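Local coordinates for protein P43 (Trichuris muris, PDB 6QIX) that tethers to matrix and inhibits interleukin-13 function as the major secreted protein of the whipworm parasite, at residues K155-E159 / H315-D319; L117-Y121 / M163-C167; P73-C77 / H103-C109; S245-M251 / K263-C269; Y225-V230 / K299-F304. All blocks are in the same frame, centred on the assembly; numbering follows the deposited sequence.

P43 illustrates how a cysteine-rich chain builds its fold by closing loops in series, across one another and one within another. From the N terminus, contact 3 closes first, drawing the turn at 73-77 onto 103-109 by a disulfide. Contact 2 follows, tying the loop 117-121 to strand 163-168, the middle strand of a small antiparallel sheet. Contact 1 opens at 155-159, before contact 2 has closed, so the two cross; it joins the neighbouring strand to helix 315-325, far along the chain. Within its span, contact 5 packs the loop 225-230 on helix 292-310, and within contact 5 in turn lies the short-range hairpin of contact 4, strands 246-252 and 262-268.

Contact 1. Residues K155-E159 / H315-D319; sequences KHCIE and HWKRD
H156 and H315 meet through CB of the first and one face of the second: H156 CB lies 4.1 Å from the centroid of the H315 ring, offset toward its rim. The two imidazoles are inclined to each other at 42°, neither stacked nor edge-to-face. With CG of H315 placed between its backbone N and carbonyl carbon (chi1 55°), its ring reaches H156, while H315 CB rests 3.3 Å from C157 O. I158 CG2 touches the same ring near CD2. The setting is the first turn of helix 315-325 laid across strand 155-160, an outer strand of a three-stranded antiparallel sheet, at 108° between the two short axes. R318 leaves this helix with CG anti to the backbone N, then bends at chi2 and chi3, which turns the edge of its guanidinium toward D319. R318 NE meets D319 OD1 at 2.8 Å in a salt bridge, from above the carboxylate plane, and R318 NH2 makes a weak bond of 3.2 Å to C157 O. The buried carboxylate works mostly through water: D319 OD2 accepts from three water molecules, each at 2.6 Å. One passes on to K155 O, another is hydrogen-bonded to ND1 of both histidines, and the third accepts from C157 N and R318 NH2. The imidazoles have weak bonds beyond, H156 NE2 to G169 O and H315 NE2 to E172.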
# COMPACT_ATOMS: atom_id res chain seq x y z
N LYS A 155 -8.08 0.41 9.44
CA LYS A 155 -9.14 1.41 9.36
C LYS A 155 -10.34 0.90 8.57
O LYS A 155 -10.21 0.12 7.61
CB LYS A 155 -8.62 2.71 8.73
CG LYS A 155 -7.86 3.62 9.67
CD LYS A 155 -6.54 2.96 9.96
CE LYS A 155 -5.52 3.87 10.56
NZ LYS A 155 -4.45 3.09 11.34
N HIS A 156 -11.53 1.30 9.03
CA HIS A 156 -12.83 1.00 8.44
C HIS A 156 -13.59 2.32 8.35
O HIS A 156 -13.97 2.89 9.38
CB HIS A 156 -13.60 -0.02 9.27
CG HIS A 156 -12.81 -1.27 9.59
ND1 HIS A 156 -12.36 -2.14 8.62
CD2 HIS A 156 -12.39 -1.78 10.77
CE1 HIS A 156 -11.72 -3.15 9.19
NE2 HIS A 156 -11.72 -2.95 10.49
N CYS A 157 -13.79 2.82 7.13
CA CYS A 157 -14.34 4.15 6.90
C CYS A 157 -15.59 4.10 6.06
O CYS A 157 -15.67 3.31 5.11
CB CYS A 157 -13.34 5.08 6.19
SG CYS A 157 -11.76 5.27 6.99
N ILE A 158 -16.56 4.96 6.39
CA ILE A 158 -17.69 5.23 5.52
C ILE A 158 -17.70 6.73 5.24
O ILE A 158 -17.16 7.53 6.00
CB ILE A 158 -19.05 4.78 6.12
CG1 ILE A 158 -19.36 5.59 7.37
CG2 ILE A 158 -18.98 3.31 6.45
CD1 ILE A 158 -20.74 5.34 7.96
N GLU A 159 -18.33 7.10 4.15
CA GLU A 159 -18.48 8.51 3.78
C GLU A 159 -19.83 9.04 4.27
O GLU A 159 -20.85 8.41 4.04
CB GLU A 159 -18.36 8.66 2.27
CG GLU A 159 -18.34 10.12 1.81
CD GLU A 159 -18.26 10.25 0.30
OE1 GLU A 159 -17.67 9.36 -0.34
OE2 GLU A 159 -18.80 11.27 -0.22
N HIS A 315 -17.48 -1.09 2.92
CA HIS A 315 -16.08 -0.68 3.08
C HIS A 315 -15.13 -1.87 2.91
O HIS A 315 -14.03 -1.71 2.34
CB HIS A 315 -15.81 0.07 4.41
CG HIS A 315 -16.22 -0.67 5.64
ND1 HIS A 315 -15.50 -1.72 6.16
CD2 HIS A 315 -17.27 -0.49 6.49
CE1 HIS A 315 -16.11 -2.20 7.23
NE2 HIS A 315 -17.18 -1.44 7.47
N TRP A 316 -15.52 -3.07 3.36
CA TRP A 316 -14.58 -4.21 3.31
C TRP A 316 -14.33 -4.66 1.87
O TRP A 316 -13.23 -5.14 1.53
CB TRP A 316 -15.11 -5.38 4.16
CG TRP A 316 -16.46 -5.94 3.73
CD1 TRP A 316 -17.71 -5.62 4.26
CD2 TRP A 316 -16.69 -6.90 2.70
NE1 TRP A 316 -18.69 -6.31 3.59
CE2 TRP A 316 -18.09 -7.11 2.64
CE3 TRP A 316 -15.85 -7.61 1.82
CZ2 TRP A 316 -18.68 -8.00 1.72
CZ3 TRP A 316 -16.40 -8.49 0.92
CH2 TRP A 316 -17.84 -8.68 0.88
N LYS A 317 -15.33 -4.48 1.02
CA LYS A 317 -15.19 -4.85 -0.37
C LYS A 317 -14.44 -3.77 -1.14
O LYS A 317 -13.53 -4.09 -1.93
CB LYS A 317 -16.56 -5.12 -0.97
CG LYS A 317 -16.50 -5.61 -2.41
CD LYS A 317 -17.86 -5.82 -3.02
CE LYS A 317 -18.68 -6.82 -2.25
NZ LYS A 317 -19.57 -7.60 -3.17
N ARG A 318 -14.80 -2.49 -0.93
CA ARG A 318 -14.02 -1.39 -1.51
C ARG A 318 -12.54 -1.51 -1.15
O ARG A 318 -11.66 -1.36 -2.01
CB ARG A 318 -14.60 -0.07 -1.01
CG ARG A 318 -14.01 1.20 -1.62
CD ARG A 318 -12.75 1.75 -0.84
NE ARG A 318 -13.00 1.81 0.59
CZ ARG A 318 -13.74 2.72 1.20
NH1 ARG A 318 -14.31 3.69 0.51
NH2 ARG A 318 -13.96 2.63 2.51
N ASP A 319 -12.24 -1.75 0.13
CA ASP A 319 -10.86 -1.83 0.58
C ASP A 319 -10.13 -3.00 -0.09
O ASP A 319 -8.96 -2.89 -0.51
CB ASP A 319 -10.82 -1.98 2.10
CG ASP A 319 -11.23 -0.69 2.84
OD1 ASP A 319 -11.22 0.37 2.16
OD2 ASP A 319 -11.52 -0.75 4.08
O HOH W 1 -10.27 -2.18 5.87
O HOH W 2 -12.79 -2.28 5.80
O HOH W 3 -12.30 1.62 4.85

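Contact 2. Residues L117-Y121 / M163-C167; sequences LGCGY and MCKCC
The ring of Y121 has two cysteine sulfurs from strand 163-168 beside it, neither of them over the middle of a face. C164 SG lies at the ring edge, near its plane, 4.2 Å from Y121 CE2. C166 SG comes in obliquely, 5.2 Å from the ring centroid and 49° off the ring normal, a cysteine sulfur-aromatic contact. The tyrosine side chain also packs on L64, L111, L114 and C157, and its hydroxyl is hydrogen-bonded to P112 O.

The covalent link is made next to the ring, where C119 SG joins C164 SG at 2.1 Å. Both cysteines carry SG anti to the carbonyl carbon and beside the backbone N, and the torsion about the S-S bond, -87°, is close to the relaxed right angle and left-handed in sign. Here a disulfide staples an irregular loop to the central strand of a three-stranded antiparallel sheet, with strands 109-112 and 155-160 flanking it. Alternation along the strand turns C164 and C166 toward the loop and M163 and K165 away from it. A second disulfide, from C166 to C157, bridges to the adjacent strand, and C119 itself packs against C157 and E159.

Tight backbone bends deliver C119 to its partner. L117 and G118 both face L114 as a classic beta bulge, with G118 at positive phi, and C119 is the centre of an inverse gamma turn whose weak bond runs from G120 N to G118 O at 2.8 Å.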
# COMPACT_ATOMS: atom_id res chain seq x y z
N LEU A 117 -8.78 9.14 -3.98
CA LEU A 117 -8.98 7.90 -3.24
C LEU A 117 -10.23 7.94 -2.35
O LEU A 117 -10.69 6.88 -1.87
CB LEU A 117 -7.74 7.60 -2.39
CG LEU A 117 -6.62 6.76 -2.99
CD1 LEU A 117 -6.22 7.12 -4.37
CD2 LEU A 117 -5.38 6.80 -2.03
N GLY A 118 -10.76 9.12 -2.08
CA GLY A 118 -11.95 9.19 -1.24
C GLY A 118 -11.62 8.77 0.18
O GLY A 118 -10.61 9.20 0.74
N CYS A 119 -12.43 7.90 0.78
CA CYS A 119 -12.14 7.48 2.15
C CYS A 119 -11.15 6.32 2.07
O CYS A 119 -11.48 5.14 2.27
CB CYS A 119 -13.44 7.15 2.89
SG CYS A 119 -14.49 8.68 3.03
N GLY A 120 -9.90 6.67 1.79
CA GLY A 120 -8.90 5.67 1.46
C GLY A 120 -7.96 5.29 2.58
O GLY A 120 -6.93 4.66 2.32
N TYR A 121 -8.29 5.63 3.83
CA TYR A 121 -7.34 5.44 4.92
C TYR A 121 -6.95 3.99 5.16
O TYR A 121 -5.89 3.73 5.75
CB TYR A 121 -7.92 6.05 6.18
CG TYR A 121 -8.08 7.54 6.00
CD1 TYR A 121 -7.01 8.37 6.23
CD2 TYR A 121 -9.26 8.10 5.55
CE1 TYR A 121 -7.08 9.70 6.08
CE2 TYR A 121 -9.38 9.50 5.40
CZ TYR A 121 -8.28 10.29 5.67
OH TYR A 121 -8.32 11.65 5.51
N MET A 163 -17.48 13.93 4.24
CA MET A 163 -16.40 13.62 5.15
C MET A 163 -16.32 12.11 5.31
O MET A 163 -17.23 11.38 4.92
CB MET A 163 -16.64 14.32 6.50
CG MET A 163 -16.69 15.86 6.44
SD MET A 163 -15.12 16.54 5.92
CE MET A 163 -14.03 16.17 7.29
N CYS A 164 -15.21 11.64 5.90
CA CYS A 164 -15.02 10.23 6.20
C CYS A 164 -15.18 10.00 7.69
O CYS A 164 -14.63 10.75 8.51
CB CYS A 164 -13.64 9.75 5.75
SG CYS A 164 -13.34 10.09 3.99
N LYS A 165 -15.93 8.95 8.05
CA LYS A 165 -16.13 8.53 9.43
C LYS A 165 -15.48 7.17 9.60
O LYS A 165 -15.83 6.23 8.87
CB LYS A 165 -17.62 8.44 9.80
CG LYS A 165 -18.38 9.77 9.53
CD LYS A 165 -17.87 10.86 10.48
CE LYS A 165 -18.65 12.13 10.21
NZ LYS A 165 -18.51 13.13 11.30
N CYS A 166 -14.51 7.07 10.52
CA CYS A 166 -13.63 5.89 10.57
C CYS A 166 -13.47 5.35 11.98
O CYS A 166 -13.38 6.12 12.93
CB CYS A 166 -12.25 6.19 10.04
SG CYS A 166 -12.18 6.85 8.33
N CYS A 167 -13.38 4.02 12.08
CA CYS A 167 -13.12 3.28 13.31
C CYS A 167 -12.10 2.21 12.93
O CYS A 167 -12.01 1.85 11.76
CB CYS A 167 -14.40 2.62 13.87
SG CYS A 167 -15.78 3.67 14.12

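Contact 3. Residues P73-C77 / H103-C109; sequences PCGHC and HDHSDIC
C74 and C109 are joined by a disulfide that fastens a type I' beta turn, C74 to C77, onto the loop leading into strand 109-112. The covalent link spans 2.0 Å from C74 SG to C109 SG, with an S-S torsion of 111°, wider than the relaxed value. The two sulfurs come to bonding distance with C74 SG set between its backbone N and carbonyl carbon (chi1 58°) and C109 SG anti to the carbonyl carbon. C77, bonded to C168, brings a second disulfide alongside.

Hydrogen bonds bind the turn's backbone to the loop. H76 N donates to H105 O at 3.0 Å, in the carbonyl plane, and G75 N makes a weak, bent bond to D107 O. The two imidazoles of H76 and H103 meet rim to rim, ND1 to ND1 at 2.9 Å, where either could be the donor; their planes stand 57° apart.

Two ring faces are also covered. S106 CA lies over one face of H76, which also stacks with Y171, while P73 CB sits over one face of the H105 ring, 3.8 Å from its centroid. A water donates to P73 O at 2.9 Å and accepts from D107 N at 3.1 Å.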
# COMPACT_ATOMS: atom_id res chain seq x y z
N PRO A 73 -6.71 11.66 19.07
CA PRO A 73 -6.92 10.21 19.10
C PRO A 73 -8.39 9.82 19.10
O PRO A 73 -9.18 10.35 19.88
CB PRO A 73 -6.21 9.78 20.40
CG PRO A 73 -5.08 10.74 20.54
CD PRO A 73 -5.65 12.08 20.01
N CYS A 74 -8.74 8.89 18.21
CA CYS A 74 -10.14 8.59 17.91
C CYS A 74 -10.22 7.14 17.42
O CYS A 74 -9.26 6.54 16.98
CB CYS A 74 -10.80 9.62 16.97
SG CYS A 74 -10.01 9.82 15.44
N GLY A 75 -11.45 6.59 17.50
CA GLY A 75 -11.86 5.48 16.63
C GLY A 75 -11.38 4.11 17.02
O GLY A 75 -11.53 3.17 16.21
N HIS A 76 -10.83 3.95 18.23
CA HIS A 76 -10.07 2.75 18.59
C HIS A 76 -8.83 2.59 17.68
O HIS A 76 -8.33 1.48 17.47
CB HIS A 76 -10.96 1.49 18.55
CG HIS A 76 -12.23 1.63 19.34
ND1 HIS A 76 -12.39 1.10 20.60
CD2 HIS A 76 -13.40 2.26 19.05
CE1 HIS A 76 -13.60 1.40 21.06
NE2 HIS A 76 -14.23 2.11 20.14
N CYS A 77 -8.33 3.70 17.14
CA CYS A 77 -7.19 3.69 16.22
C CYS A 77 -5.85 4.02 16.89
O CYS A 77 -4.79 3.80 16.29
CB CYS A 77 -7.45 4.67 15.07
SG CYS A 77 -8.86 4.23 14.02
N HIS A 103 -8.48 1.60 23.80
CA HIS A 103 -9.92 1.74 23.60
C HIS A 103 -10.55 2.90 24.37
O HIS A 103 -11.72 3.23 24.15
CB HIS A 103 -10.61 0.43 24.01
CG HIS A 103 -10.25 -0.75 23.16
ND1 HIS A 103 -10.72 -0.92 21.88
CD2 HIS A 103 -9.47 -1.83 23.42
CE1 HIS A 103 -10.27 -2.06 21.39
NE2 HIS A 103 -9.50 -2.63 22.31
N ASP A 104 -9.80 3.55 25.27
CA ASP A 104 -10.32 4.76 25.88
C ASP A 104 -10.63 5.83 24.83
O ASP A 104 -11.57 6.61 24.99
CB ASP A 104 -9.33 5.31 26.92
CG ASP A 104 -9.28 4.49 28.20
OD1 ASP A 104 -10.20 3.66 28.46
OD2 ASP A 104 -8.32 4.69 28.95
N HIS A 105 -9.88 5.88 23.75
CA HIS A 105 -10.12 6.89 22.72
C HIS A 105 -11.01 6.28 21.66
O HIS A 105 -10.55 5.78 20.63
CB HIS A 105 -8.83 7.43 22.16
CG HIS A 105 -8.11 8.31 23.12
ND1 HIS A 105 -6.87 8.00 23.62
CD2 HIS A 105 -8.48 9.47 23.70
CE1 HIS A 105 -6.48 8.95 24.44
NE2 HIS A 105 -7.44 9.85 24.52
N SER A 106 -12.32 6.35 21.92
CA SER A 106 -13.31 5.56 21.21
C SER A 106 -14.27 6.38 20.36
O SER A 106 -15.04 5.79 19.58
CB SER A 106 -14.11 4.75 22.25
OG SER A 106 -14.58 5.64 23.26
N ASP A 107 -14.21 7.71 20.46
CA ASP A 107 -15.09 8.54 19.65
C ASP A 107 -14.76 8.34 18.18
O ASP A 107 -13.59 8.16 17.80
CB ASP A 107 -14.98 10.02 20.04
CG ASP A 107 -15.51 10.32 21.47
OD1 ASP A 107 -16.29 9.51 22.07
OD2 ASP A 107 -15.17 11.41 22.00
N ILE A 108 -15.78 8.38 17.33
CA ILE A 108 -15.52 8.12 15.91
C ILE A 108 -14.59 9.17 15.31
O ILE A 108 -14.65 10.35 15.65
CB ILE A 108 -16.85 8.00 15.13
CG1 ILE A 108 -16.61 7.40 13.74
CG2 ILE A 108 -17.54 9.34 15.02
CD1 ILE A 108 -17.81 6.73 13.10
N CYS A 109 -13.71 8.72 14.41
CA CYS A 109 -12.81 9.62 13.70
C CYS A 109 -13.56 10.32 12.58
O CYS A 109 -14.22 9.67 11.76
CB CYS A 109 -11.60 8.85 13.11
SG CYS A 109 -10.51 8.16 14.38
O HOH W 4 -11.78 9.60 20.95

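Contact 4. Residues S245-M251 / K263-C269; sequences SFRVKCM and KLGKKSC
R247 and C269 pack side by side at one end of an antiparallel beta hairpin, and K263 pairs with M251 toward the end where the connecting loop joins the strands. R247 forms a hydrogen-bonded pair with K267: R247 N reaches K267 O at 2.8 Å and almost straight, 177°. Its CG is anti to the carbonyl carbon, and the chain then runs extended past C269, with R247 CG 3.6 Å from C269 SG. The guanidinium continues to D273 in a salt bridge and to S198 O. C269 N donates to S245 O at 2.8 Å, while the C269 sulfur is bonded to C200. K263 N points nearly along the axis of M251 C=O, at 2.9 Å from M251 O.

On the face carrying F246, V248, C250 and L264, K266 stretches across so that NZ stands over the F246 ring in a cation-pi contact, 4.8 Å from its centroid, and is hydrogen-bonded to Q327 O. R247 NE and K267 NZ, 4.7 Å apart, both donate to one water that donates to S268 O. Such sharing, with D273 and, for K267, a cation-pi contact with W197, would be expected to ease repulsion between like charges.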
# COMPACT_ATOMS: atom_id res chain seq x y z
N SER A 245 7.74 -3.52 -14.32
CA SER A 245 7.25 -4.91 -14.37
C SER A 245 7.32 -5.54 -12.99
O SER A 245 8.18 -5.21 -12.18
CB SER A 245 8.08 -5.71 -15.39
OG SER A 245 7.54 -6.99 -15.58
N PHE A 246 6.39 -6.45 -12.70
CA PHE A 246 6.25 -6.97 -11.34
C PHE A 246 5.60 -8.34 -11.38
O PHE A 246 4.86 -8.67 -12.31
CB PHE A 246 5.40 -6.04 -10.43
CG PHE A 246 3.99 -5.88 -10.90
CD1 PHE A 246 2.98 -6.56 -10.28
CD2 PHE A 246 3.68 -5.07 -11.97
CE1 PHE A 246 1.67 -6.43 -10.69
CE2 PHE A 246 2.37 -4.95 -12.38
CZ PHE A 246 1.36 -5.67 -11.74
N ARG A 247 5.89 -9.09 -10.33
CA ARG A 247 5.27 -10.39 -10.05
C ARG A 247 4.21 -10.23 -8.97
O ARG A 247 4.29 -9.35 -8.12
CB ARG A 247 6.32 -11.39 -9.58
CG ARG A 247 7.55 -11.48 -10.48
CD ARG A 247 8.64 -12.34 -9.78
NE ARG A 247 9.88 -12.46 -10.56
CZ ARG A 247 10.10 -13.30 -11.57
NH1 ARG A 247 9.17 -14.12 -11.95
NH2 ARG A 247 11.27 -13.31 -12.22
N VAL A 248 3.25 -11.15 -9.00
CA VAL A 248 2.21 -11.20 -7.98
C VAL A 248 2.19 -12.56 -7.29
O VAL A 248 2.51 -13.60 -7.88
CB VAL A 248 0.81 -10.87 -8.54
CG1 VAL A 248 0.72 -9.42 -9.17
CG2 VAL A 248 0.43 -11.88 -9.58
N LYS A 249 1.76 -12.52 -6.04
CA LYS A 249 1.53 -13.72 -5.22
C LYS A 249 0.17 -13.58 -4.56
O LYS A 249 -0.16 -12.52 -4.05
CB LYS A 249 2.61 -13.83 -4.15
CG LYS A 249 2.49 -15.04 -3.27
CD LYS A 249 3.69 -15.16 -2.34
CE LYS A 249 4.93 -15.63 -3.08
NZ LYS A 249 5.91 -16.32 -2.21
N CYS A 250 -0.62 -14.65 -4.61
CA CYS A 250 -2.04 -14.64 -4.24
C CYS A 250 -2.23 -15.46 -2.99
O CYS A 250 -1.64 -16.53 -2.87
CB CYS A 250 -2.95 -15.33 -5.31
SG CYS A 250 -2.50 -15.18 -6.98
N MET A 251 -3.13 -14.99 -2.11
CA MET A 251 -3.72 -15.81 -1.06
C MET A 251 -5.23 -15.66 -1.16
O MET A 251 -5.74 -14.54 -1.20
CB MET A 251 -3.23 -15.38 0.31
CG MET A 251 -1.88 -15.96 0.64
SD MET A 251 -1.44 -15.38 2.27
CE MET A 251 -2.76 -16.05 3.24
N LYS A 263 -6.14 -11.65 -1.40
CA LYS A 263 -5.08 -10.77 -0.96
C LYS A 263 -3.92 -10.94 -1.93
O LYS A 263 -3.62 -12.08 -2.32
CB LYS A 263 -4.67 -11.17 0.45
CG LYS A 263 -4.14 -10.10 1.31
CD LYS A 263 -3.11 -10.69 2.29
CE LYS A 263 -3.78 -11.58 3.33
NZ LYS A 263 -3.44 -11.17 4.75
N LEU A 264 -3.32 -9.83 -2.37
CA LEU A 264 -2.24 -9.89 -3.35
C LEU A 264 -0.97 -9.24 -2.81
O LEU A 264 -1.03 -8.15 -2.21
CB LEU A 264 -2.58 -9.17 -4.63
CG LEU A 264 -3.50 -9.63 -5.74
CD1 LEU A 264 -3.24 -8.76 -7.00
CD2 LEU A 264 -3.34 -11.10 -5.98
N GLY A 265 0.18 -9.89 -3.07
CA GLY A 265 1.46 -9.28 -2.81
C GLY A 265 2.17 -9.05 -4.12
O GLY A 265 1.85 -9.68 -5.13
N LYS A 266 3.10 -8.09 -4.13
CA LYS A 266 3.83 -7.72 -5.33
C LYS A 266 5.32 -7.77 -5.09
O LYS A 266 5.81 -7.59 -3.97
CB LYS A 266 3.36 -6.34 -5.77
CG LYS A 266 4.20 -5.54 -6.53
CD LYS A 266 3.70 -4.09 -6.66
CE LYS A 266 4.34 -3.54 -7.97
NZ LYS A 266 3.80 -2.24 -8.31
N LYS A 267 6.05 -8.03 -6.18
CA LYS A 267 7.50 -7.98 -6.16
C LYS A 267 7.95 -7.44 -7.52
O LYS A 267 7.74 -8.10 -8.55
CB LYS A 267 8.08 -9.37 -5.87
CG LYS A 267 9.62 -9.42 -5.81
CD LYS A 267 10.10 -10.76 -5.20
CE LYS A 267 11.57 -10.87 -5.26
NZ LYS A 267 12.00 -11.56 -6.47
N SER A 268 8.63 -6.28 -7.51
CA SER A 268 9.08 -5.67 -8.75
C SER A 268 10.15 -6.53 -9.42
O SER A 268 10.87 -7.29 -8.77
CB SER A 268 9.67 -4.28 -8.51
OG SER A 268 8.72 -3.51 -7.85
N CYS A 269 10.26 -6.37 -10.73
CA CYS A 269 11.28 -7.10 -11.48
C CYS A 269 12.43 -6.17 -11.83
O CYS A 269 12.20 -5.07 -12.32
CB CYS A 269 10.71 -7.69 -12.75
SG CYS A 269 9.48 -9.01 -12.34
O HOH W 5 10.65 -4.01 -14.46
O HOH W 6 11.46 -10.14 -8.98

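Contact 5. Residues Y225-V230 / K299-F304; sequences YEPHSV and KIWDDF
Y225 receives F304 edge-to-face: F304 CD1 stands over the centre of the tyrosine ring, 3.6 Å from Y225 CE2, with ring centroids 4.9 Å apart and planes at 67°. Both side chains carry CG anti to the backbone N (chi1 163° for Y225 and 167° for F304), which sends them out from loop and helix to meet nearly at right angles. The tyrosine hydroxyl reaches F304 CB at 3.7 Å. One turn earlier in the helix, the loop meets both branches of I300: P227 CB lies 4.3 Å from I300 CG2, and V230 CG2 comes within 3.8 Å of I300 CG1. V230 also leans on the aliphatic part of K299, although V230 is poorly ordered.

Behind this apolar first shell, the backbone and one water fix the tyrosine. P227 N covers the face of Y225 opposite F304, so the ring is held between loop and helix. In the plane of that ring a water is hydrogen-bonded to Y225 OH at 2.6 Å and donates to I300 O at 2.9 Å, a carbonyl that also accepts the helical bond from F304 N.

Farther out, L325 of helix 315-325 touches both aromatic residues, Y321 of that helix adds to the cover of F304, and M313 packs on Y225. The loop that follows helix 205-216 and precedes strand 246-252 is thus laid against helix 292-310 where this helix meets helix 315-325.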
# COMPACT_ATOMS: atom_id res chain seq x y z
N TYR A 225 -15.68 -5.33 -10.02
CA TYR A 225 -14.91 -4.23 -10.57
C TYR A 225 -13.68 -4.73 -11.31
O TYR A 225 -13.04 -5.69 -10.88
CB TYR A 225 -14.48 -3.28 -9.46
CG TYR A 225 -13.37 -2.37 -9.88
CD1 TYR A 225 -13.63 -1.26 -10.67
CD2 TYR A 225 -12.05 -2.61 -9.51
CE1 TYR A 225 -12.62 -0.44 -11.06
CE2 TYR A 225 -11.05 -1.78 -9.89
CZ TYR A 225 -11.32 -0.71 -10.69
OH TYR A 225 -10.28 0.13 -11.08
N GLU A 226 -13.34 -4.03 -12.39
CA GLU A 226 -12.18 -4.31 -13.23
C GLU A 226 -11.67 -2.99 -13.78
O GLU A 226 -12.44 -2.25 -14.39
CB GLU A 226 -12.58 -5.26 -14.37
CG GLU A 226 -11.44 -5.76 -15.16
CD GLU A 226 -11.85 -6.79 -16.20
OE1 GLU A 226 -12.21 -7.93 -15.83
OE2 GLU A 226 -11.82 -6.45 -17.39
N PRO A 227 -10.39 -2.63 -13.58
CA PRO A 227 -9.90 -1.37 -14.16
C PRO A 227 -9.76 -1.50 -15.67
O PRO A 227 -9.35 -2.54 -16.19
CB PRO A 227 -8.53 -1.16 -13.49
CG PRO A 227 -8.09 -2.57 -13.12
CD PRO A 227 -9.34 -3.37 -12.86
N HIS A 228 -10.12 -0.43 -16.37
CA HIS A 228 -10.01 -0.38 -17.82
C HIS A 228 -9.03 0.71 -18.21
O HIS A 228 -8.91 1.73 -17.52
CB HIS A 228 -11.38 -0.17 -18.45
CG HIS A 228 -12.31 -1.34 -18.24
ND1 HIS A 228 -11.90 -2.65 -18.42
CD2 HIS A 228 -13.60 -1.41 -17.85
CE1 HIS A 228 -12.91 -3.47 -18.15
NE2 HIS A 228 -13.95 -2.74 -17.81
N SER A 229 -8.29 0.43 -19.28
CA SER A 229 -7.18 1.28 -19.69
C SER A 229 -7.68 2.67 -19.97
O SER A 229 -8.62 2.86 -20.74
CB SER A 229 -6.51 0.73 -20.94
OG SER A 229 -5.56 1.68 -21.39
N VAL A 230 -7.04 3.64 -19.32
CA VAL A 230 -7.25 5.04 -19.60
C VAL A 230 -6.12 5.60 -20.46
O VAL A 230 -5.90 6.81 -20.47
CB VAL A 230 -7.44 5.84 -18.30
CG1 VAL A 230 -8.62 5.27 -17.49
CG2 VAL A 230 -6.15 5.86 -17.47
N LYS A 299 -7.02 9.12 -13.18
CA LYS A 299 -8.25 8.72 -13.85
C LYS A 299 -8.69 7.34 -13.36
O LYS A 299 -9.86 7.13 -13.03
CB LYS A 299 -8.05 8.75 -15.36
CG LYS A 299 -9.21 8.16 -16.15
CD LYS A 299 -10.44 9.01 -16.04
CE LYS A 299 -11.33 8.92 -17.28
NZ LYS A 299 -12.38 9.97 -17.22
N ILE A 300 -7.75 6.39 -13.29
CA ILE A 300 -8.13 5.05 -12.83
C ILE A 300 -8.73 5.09 -11.42
O ILE A 300 -9.73 4.42 -11.15
CB ILE A 300 -6.92 4.09 -12.90
CG1 ILE A 300 -6.53 3.81 -14.35
CG2 ILE A 300 -7.28 2.77 -12.20
CD1 ILE A 300 -5.08 3.36 -14.51
N TRP A 301 -8.13 5.87 -10.51
CA TRP A 301 -8.66 5.96 -9.15
C TRP A 301 -9.96 6.74 -9.11
O TRP A 301 -10.89 6.34 -8.39
CB TRP A 301 -7.61 6.59 -8.25
CG TRP A 301 -6.62 5.54 -7.80
CD1 TRP A 301 -5.36 5.30 -8.30
CD2 TRP A 301 -6.85 4.55 -6.80
NE1 TRP A 301 -4.80 4.23 -7.64
CE2 TRP A 301 -5.71 3.73 -6.73
CE3 TRP A 301 -7.94 4.25 -5.98
CZ2 TRP A 301 -5.60 2.66 -5.83
CZ3 TRP A 301 -7.82 3.20 -5.08
CH2 TRP A 301 -6.65 2.44 -4.99
N ASP A 302 -10.09 7.81 -9.88
CA ASP A 302 -11.38 8.50 -9.92
C ASP A 302 -12.47 7.54 -10.35
O ASP A 302 -13.57 7.52 -9.77
CB ASP A 302 -11.31 9.70 -10.88
CG ASP A 302 -10.57 10.91 -10.30
OD1 ASP A 302 -10.36 10.97 -9.07
OD2 ASP A 302 -10.16 11.82 -11.08
N ASP A 303 -12.18 6.74 -11.39
CA ASP A 303 -13.18 5.80 -11.90
C ASP A 303 -13.49 4.70 -10.88
O ASP A 303 -14.67 4.33 -10.70
CB ASP A 303 -12.70 5.20 -13.22
CG ASP A 303 -12.68 6.24 -14.35
OD1 ASP A 303 -12.10 5.94 -15.42
OD2 ASP A 303 -13.25 7.34 -14.18
N PHE A 304 -12.47 4.18 -10.20
CA PHE A 304 -12.72 3.18 -9.17
C PHE A 304 -13.58 3.75 -8.04
O PHE A 304 -14.53 3.11 -7.57
CB PHE A 304 -11.40 2.64 -8.58
CG PHE A 304 -11.62 1.85 -7.32
CD1 PHE A 304 -12.20 0.59 -7.39
CD2 PHE A 304 -11.32 2.38 -6.07
CE1 PHE A 304 -12.50 -0.16 -6.23
CE2 PHE A 304 -11.62 1.65 -4.90
CZ PHE A 304 -12.19 0.38 -4.97
O HOH W 7 -10.89 2.16 -12.50